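Local structure of anti-sigma-I factor RsgI3 (Clostridium thermocellum, 6QE7) at residues Asp174-Val186 with Val258-Leu271. The protein probably holds the sigma factor SigI3 inactive until polysaccharide binds the anti-sigma factor's own extracellular sensing domain, a pair of PA14 domains that binds pectin. Numbering follows the deposited sequence.
Sequences DAINFNWDKDFPV and VEYCNYGEPAFIKL
Trp180 has CG beside its backbone N (chi1 -76°), and chi2 of -58° turns the six-membered half of the indole toward Ala267 and Ile269. Ala267 CB meets the ring edge at Trp180 CE3, 3.5 Å away. Ile269 CG2 lies 3.8 Å from Trp180 CZ3, with the two side chains running side by side. Phe178 CB packs over one indole face, and Pro185 CG sits over the centre of the opposite face. The indole is thus clamped between two residues of its own segment.

On the other face of the sheet, Asn177 swings CG away from its backbone N (chi1 -167°), which carries OD1 out to Lys270. Asn177 OD1 accepts a hydrogen bond from Lys270 NZ at 3.0 Å, in the carbonyl plane. Asn179 OD1 touches the edge of the Phe268 ring at CD2. The carbonyl O of Phe178 lies over one face of that ring.

This is the second PA14 domain of the dyad, whose fold is a beta sandwich. Strand 177-179 pairs antiparallel with strand 268-274 in one sheet, while strand 254-263 belongs to the other. Phe178 and Ile269 form a hydrogen-bonded pair: Phe178 N to Ile269 O and Ile269 N to Phe178 O are both 2.8 Å. Ile176 reaches between the sheets. Ile176 CD1 meets Val258 CG2 tip to tip at 3.7 Å. Trp198 of strand 193-202 also touches the Ile176 side chain.

A type I' turn, Trp180 to Asp183, follows the strand. Ala267 O accepts Trp180 N and, weakly, Asp181 N. Lys182 is poorly ordered; as modelled, Lys182 NZ hydrogen-bonds Gly264 O at 2.8 Å, in the carbonyl plane on a lone pair. Glu265 O lies at the Phe184 ring edge, 3.5 Å from Phe184 CE1. The same oxygen accepts Asn262 ND2, almost exactly in the amide plane; Gly192 O is a second acceptor for that nitrogen.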
loop_
_atom_site.group_PDB
_atom_site.type_symbol
_atom_site.label_atom_id
_atom_site.label_comp_id
_atom_site.label_asym_id
_atom_site.label_seq_id
_atom_site.Cartn_x
_atom_site.Cartn_y
_atom_site.Cartn_z
ATOM N N ASP A 174 2.355 -4.054 18.079
ATOM C CA ASP A 174 3.420 -3.368 17.309
ATOM C C ASP A 174 4.143 -4.374 16.414
ATOM O O ASP A 174 4.650 -4.013 15.367
ATOM C CB ASP A 174 4.408 -2.688 18.255
ATOM C CG ASP A 174 3.768 -1.515 18.958
ATOM O OD1 ASP A 174 2.586 -1.166 18.612
ATOM O OD2 ASP A 174 4.435 -0.961 19.863
ATOM N N ALA A 175 4.243 -5.610 16.851
ATOM C CA ALA A 175 4.962 -6.652 16.106
ATOM C C ALA A 175 4.587 -7.998 16.700
ATOM O O ALA A 175 3.846 -8.038 17.721
ATOM C CB ALA A 175 6.442 -6.405 16.194
ATOM N N ILE A 176 5.020 -9.055 16.050
ATOM C CA ILE A 176 4.736 -10.415 16.557
ATOM C C ILE A 176 6.043 -10.875 17.182
ATOM O O ILE A 176 6.918 -11.430 16.479
ATOM C CB ILE A 176 4.184 -11.354 15.483
ATOM C CG1 ILE A 176 2.943 -10.775 14.800
ATOM C CG2 ILE A 176 3.894 -12.742 16.096
ATOM C CD1 ILE A 176 2.370 -11.666 13.764
ATOM N N ASN A 177 6.177 -10.556 18.460
ATOM C CA ASN A 177 7.410 -10.811 19.226
ATOM C C ASN A 177 7.063 -10.942 20.705
ATOM O O ASN A 177 7.206 -9.937 21.438
ATOM C CB ASN A 177 8.399 -9.661 19.045
ATOM C CG ASN A 177 9.773 -10.034 19.554
ATOM O OD1 ASN A 177 10.013 -11.188 19.944
ATOM N ND2 ASN A 177 10.642 -9.043 19.627
ATOM N N PHE A 178 6.510 -12.073 21.092
ATOM C CA PHE A 178 5.914 -12.250 22.438
ATOM C C PHE A 178 6.537 -13.464 23.115
ATOM O O PHE A 178 6.673 -14.565 22.509
ATOM C CB PHE A 178 4.395 -12.343 22.346
ATOM C CG PHE A 178 3.721 -11.045 21.988
ATOM C CD1 PHE A 178 3.634 -10.015 22.908
ATOM C CD2 PHE A 178 3.195 -10.839 20.709
ATOM C CE1 PHE A 178 2.950 -8.854 22.606
ATOM C CE2 PHE A 178 2.544 -9.657 20.384
ATOM C CZ PHE A 178 2.455 -8.654 21.328
ATOM N N ASN A 179 7.065 -13.208 24.305
ATOM C CA ASN A 179 7.480 -14.226 25.299
ATOM C C ASN A 179 6.542 -14.006 26.496
ATOM O O ASN A 179 6.792 -13.079 27.316
ATOM C CB ASN A 179 8.972 -14.117 25.599
ATOM C CG ASN A 179 9.406 -15.001 26.751
ATOM O OD1 ASN A 179 9.069 -16.177 26.850
ATOM N ND2 ASN A 179 10.218 -14.448 27.623
ATOM N N TRP A 180 5.408 -14.694 26.538
ATOM C CA TRP A 180 4.417 -14.431 27.616
ATOM C C TRP A 180 4.768 -15.175 28.914
ATOM O O TRP A 180 4.516 -14.573 29.974
ATOM C CB TRP A 180 3.019 -14.729 27.140
ATOM C CG TRP A 180 2.495 -13.663 26.235
ATOM C CD1 TRP A 180 2.348 -12.338 26.500
ATOM C CD2 TRP A 180 2.054 -13.857 24.890
ATOM N NE1 TRP A 180 1.819 -11.700 25.420
ATOM C CE2 TRP A 180 1.595 -12.614 24.433
ATOM C CE3 TRP A 180 2.009 -14.960 24.028
ATOM C CZ2 TRP A 180 1.090 -12.455 23.142
ATOM C CZ3 TRP A 180 1.508 -14.803 22.763
ATOM C CH2 TRP A 180 1.037 -13.564 22.327
ATOM N N ASP A 181 5.466 -16.317 28.875
ATOM C CA ASP A 181 6.338 -16.711 30.028
ATOM C C ASP A 181 5.447 -16.963 31.245
ATOM O O ASP A 181 5.794 -16.382 32.302
ATOM C CB ASP A 181 7.261 -15.563 30.492
ATOM C CG ASP A 181 8.768 -15.762 30.415
ATOM O OD1 ASP A 181 9.232 -16.777 29.839
ATOM O OD2 ASP A 181 9.477 -14.846 30.909
ATOM N N LYS A 182 4.289 -17.612 31.009
ATOM C CA LYS A 182 3.268 -18.119 31.977
ATOM C C LYS A 182 2.199 -17.080 32.372
ATOM O O LYS A 182 1.140 -17.563 32.837
ATOM C CB LYS A 182 3.889 -18.704 33.254
ATOM C CG LYS A 182 3.258 -20.021 33.673
ATOM C CD LYS A 182 3.388 -21.089 32.581
ATOM C CE LYS A 182 2.200 -22.026 32.520
ATOM N NZ LYS A 182 2.291 -23.049 31.445
ATOM N N ASP A 183 2.444 -15.752 32.271
ATOM C CA ASP A 183 1.430 -14.668 32.502
ATOM C C ASP A 183 0.647 -14.485 31.211
ATOM O O ASP A 183 1.024 -13.635 30.384
ATOM C CB ASP A 183 2.073 -13.346 32.924
ATOM C CG ASP A 183 3.268 -13.571 33.841
ATOM O OD1 ASP A 183 4.380 -13.906 33.323
ATOM O OD2 ASP A 183 3.068 -13.464 35.070
ATOM N N PHE A 184 -0.375 -15.290 31.008
ATOM C CA PHE A 184 -1.081 -15.377 29.704
ATOM C C PHE A 184 -1.652 -14.027 29.333
ATOM O O PHE A 184 -2.237 -13.322 30.129
ATOM C CB PHE A 184 -2.177 -16.445 29.731
ATOM C CG PHE A 184 -1.660 -17.813 30.075
ATOM C CD1 PHE A 184 -0.748 -18.435 29.254
ATOM C CD2 PHE A 184 -1.955 -18.388 31.298
ATOM C CE1 PHE A 184 -0.232 -19.674 29.576
ATOM C CE2 PHE A 184 -1.460 -19.630 31.618
ATOM C CZ PHE A 184 -0.635 -20.295 30.743
ATOM N N PRO A 185 -1.636 -13.669 28.039
ATOM C CA PRO A 185 -2.212 -12.405 27.619
ATOM C C PRO A 185 -3.739 -12.290 27.753
ATOM O O PRO A 185 -4.315 -11.198 27.587
ATOM C CB PRO A 185 -1.689 -12.228 26.180
ATOM C CG PRO A 185 -1.457 -13.645 25.715
ATOM C CD PRO A 185 -1.049 -14.439 26.952
ATOM N N VAL A 186 -4.415 -13.379 28.066
ATOM C CA VAL A 186 -5.896 -13.431 28.076
ATOM C C VAL A 186 -6.234 -14.011 29.451
ATOM O O VAL A 186 -5.596 -15.008 29.796
ATOM C CB VAL A 186 -6.411 -14.327 26.930
ATOM C CG1 VAL A 186 -7.934 -14.366 26.853
ATOM C CG2 VAL A 186 -5.850 -13.884 25.611
ATOM N N VAL A 258 -1.481 -14.152 10.587
ATOM C CA VAL A 258 -0.764 -15.055 11.502
ATOM C C VAL A 258 -1.784 -15.514 12.558
ATOM O O VAL A 258 -2.510 -14.655 13.163
ATOM C CB VAL A 258 0.494 -14.413 12.140
ATOM C CG1 VAL A 258 1.221 -15.365 13.107
ATOM C CG2 VAL A 258 1.496 -14.000 11.095
ATOM N N GLU A 259 -1.815 -16.828 12.776
ATOM C CA GLU A 259 -2.650 -17.494 13.824
ATOM C C GLU A 259 -1.717 -18.306 14.756
ATOM O O GLU A 259 -0.768 -18.993 14.293
ATOM C CB GLU A 259 -3.793 -18.314 13.207
ATOM C CG GLU A 259 -4.941 -17.515 12.592
ATOM C CD GLU A 259 -6.032 -18.272 11.818
ATOM O OE1 GLU A 259 -5.854 -19.472 11.526
ATOM O OE2 GLU A 259 -7.016 -17.630 11.434
ATOM N N TYR A 260 -1.992 -18.205 16.051
ATOM C CA TYR A 260 -1.226 -18.845 17.147
ATOM C C TYR A 260 -2.227 -19.512 18.098
ATOM O O TYR A 260 -3.208 -18.901 18.507
ATOM C CB TYR A 260 -0.414 -17.820 17.951
ATOM C CG TYR A 260 0.313 -18.411 19.131
ATOM C CD1 TYR A 260 1.278 -19.375 18.913
ATOM C CD2 TYR A 260 0.035 -18.083 20.442
ATOM C CE1 TYR A 260 1.967 -19.967 19.950
ATOM C CE2 TYR A 260 0.665 -18.730 21.507
ATOM C CZ TYR A 260 1.651 -19.666 21.266
ATOM O OH TYR A 260 2.363 -20.327 22.247
ATOM N N CYS A 261 -1.931 -20.723 18.513
ATOM C CA CYS A 261 -2.677 -21.347 19.613
ATOM C C CYS A 261 -1.666 -21.893 20.635
ATOM O O CYS A 261 -0.632 -22.409 20.321
ATOM C CB CYS A 261 -3.701 -22.327 19.079
ATOM S SG CYS A 261 -3.006 -23.813 18.313
ATOM N N ASN A 262 -1.966 -21.611 21.860
ATOM C CA ASN A 262 -1.329 -22.176 23.051
ATOM C C ASN A 262 -2.107 -23.405 23.529
ATOM O O ASN A 262 -3.354 -23.347 23.598
ATOM C CB ASN A 262 -1.390 -21.117 24.140
ATOM C CG ASN A 262 -0.259 -21.381 25.071
ATOM O OD1 ASN A 262 0.868 -21.423 24.568
ATOM N ND2 ASN A 262 -0.576 -21.643 26.340
ATOM N N TYR A 263 -1.427 -24.469 23.917
ATOM C CA TYR A 263 -2.115 -25.704 24.387
ATOM C C TYR A 263 -1.855 -25.921 25.908
ATOM O O TYR A 263 -2.199 -27.005 26.573
ATOM C CB TYR A 263 -1.675 -26.852 23.473
ATOM C CG TYR A 263 -2.082 -26.809 22.019
ATOM C CD1 TYR A 263 -3.403 -27.033 21.658
ATOM C CD2 TYR A 263 -1.146 -26.637 20.985
ATOM C CE1 TYR A 263 -3.792 -27.071 20.321
ATOM C CE2 TYR A 263 -1.508 -26.716 19.644
ATOM C CZ TYR A 263 -2.840 -26.945 19.314
ATOM O OH TYR A 263 -3.309 -27.008 18.032
ATOM N N GLY A 264 -1.296 -24.888 26.522
ATOM C CA GLY A 264 -1.202 -24.780 27.991
ATOM C C GLY A 264 0.218 -24.496 28.431
ATOM O O GLY A 264 0.404 -24.160 29.648
ATOM N N GLU A 265 1.179 -24.604 27.498
ATOM C CA GLU A 265 2.612 -24.314 27.770
ATOM C C GLU A 265 2.715 -22.826 28.105
ATOM O O GLU A 265 1.755 -22.083 27.894
ATOM C CB GLU A 265 3.482 -24.756 26.595
ATOM C CG GLU A 265 3.758 -26.245 26.613
ATOM C CD GLU A 265 2.572 -27.086 26.152
ATOM O OE1 GLU A 265 1.727 -26.547 25.399
ATOM O OE2 GLU A 265 2.474 -28.277 26.553
ATOM N N PRO A 266 3.847 -22.347 28.679
ATOM C CA PRO A 266 4.118 -20.913 28.740
ATOM C C PRO A 266 4.218 -20.430 27.285
ATOM O O PRO A 266 4.855 -21.155 26.475
ATOM C CB PRO A 266 5.454 -20.781 29.474
ATOM C CG PRO A 266 6.097 -22.161 29.363
ATOM C CD PRO A 266 4.961 -23.152 29.213
ATOM N N ALA A 267 3.497 -19.337 26.968
ATOM C CA ALA A 267 3.187 -18.968 25.566
ATOM C C ALA A 267 4.357 -18.146 25.012
ATOM O O ALA A 267 4.894 -17.302 25.734
ATOM C CB ALA A 267 1.910 -18.203 25.461
ATOM N N PHE A 268 4.672 -18.355 23.746
ATOM C CA PHE A 268 5.782 -17.677 23.040
ATOM C C PHE A 268 5.448 -17.696 21.564
ATOM O O PHE A 268 5.174 -18.783 21.085
ATOM C CB PHE A 268 7.081 -18.442 23.264
ATOM C CG PHE A 268 8.376 -17.816 22.840
ATOM C CD1 PHE A 268 8.796 -17.880 21.521
ATOM C CD2 PHE A 268 9.224 -17.227 23.775
ATOM C CE1 PHE A 268 10.017 -17.333 21.140
ATOM C CE2 PHE A 268 10.456 -16.693 23.399
ATOM C CZ PHE A 268 10.857 -16.765 22.082
ATOM N N ILE A 269 5.541 -16.561 20.895
ATOM C CA ILE A 269 5.583 -16.546 19.403
ATOM C C ILE A 269 6.360 -15.321 18.896
ATOM O O ILE A 269 6.067 -14.163 19.324
ATOM C CB ILE A 269 4.152 -16.636 18.844
ATOM C CG1 ILE A 269 4.163 -16.600 17.303
ATOM C CG2 ILE A 269 3.319 -15.541 19.490
ATOM C CD1 ILE A 269 2.866 -16.862 16.687
ATOM N N LYS A 270 7.342 -15.575 18.034
ATOM C CA LYS A 270 8.078 -14.521 17.256
ATOM C C LYS A 270 7.826 -14.798 15.771
ATOM O O LYS A 270 7.801 -15.993 15.440
ATOM C CB LYS A 270 9.584 -14.563 17.538
ATOM C CG LYS A 270 10.043 -14.157 18.938
ATOM C CD LYS A 270 11.518 -14.484 19.242
ATOM C CE LYS A 270 12.150 -13.719 20.406
ATOM N NZ LYS A 270 11.216 -13.386 21.520
ATOM N N LEU A 271 7.663 -13.749 14.932
ATOM C CA LEU A 271 7.644 -13.857 13.432
ATOM C C LEU A 271 8.890 -13.138 12.951
ATOM O O LEU A 271 9.099 -11.964 13.353
ATOM C CB LEU A 271 6.354 -13.274 12.820
ATOM C CG LEU A 271 6.270 -13.265 11.290
ATOM C CD1 LEU A 271 6.080 -14.678 10.744
ATOM C CD2 LEU A 271 5.179 -12.360 10.811
#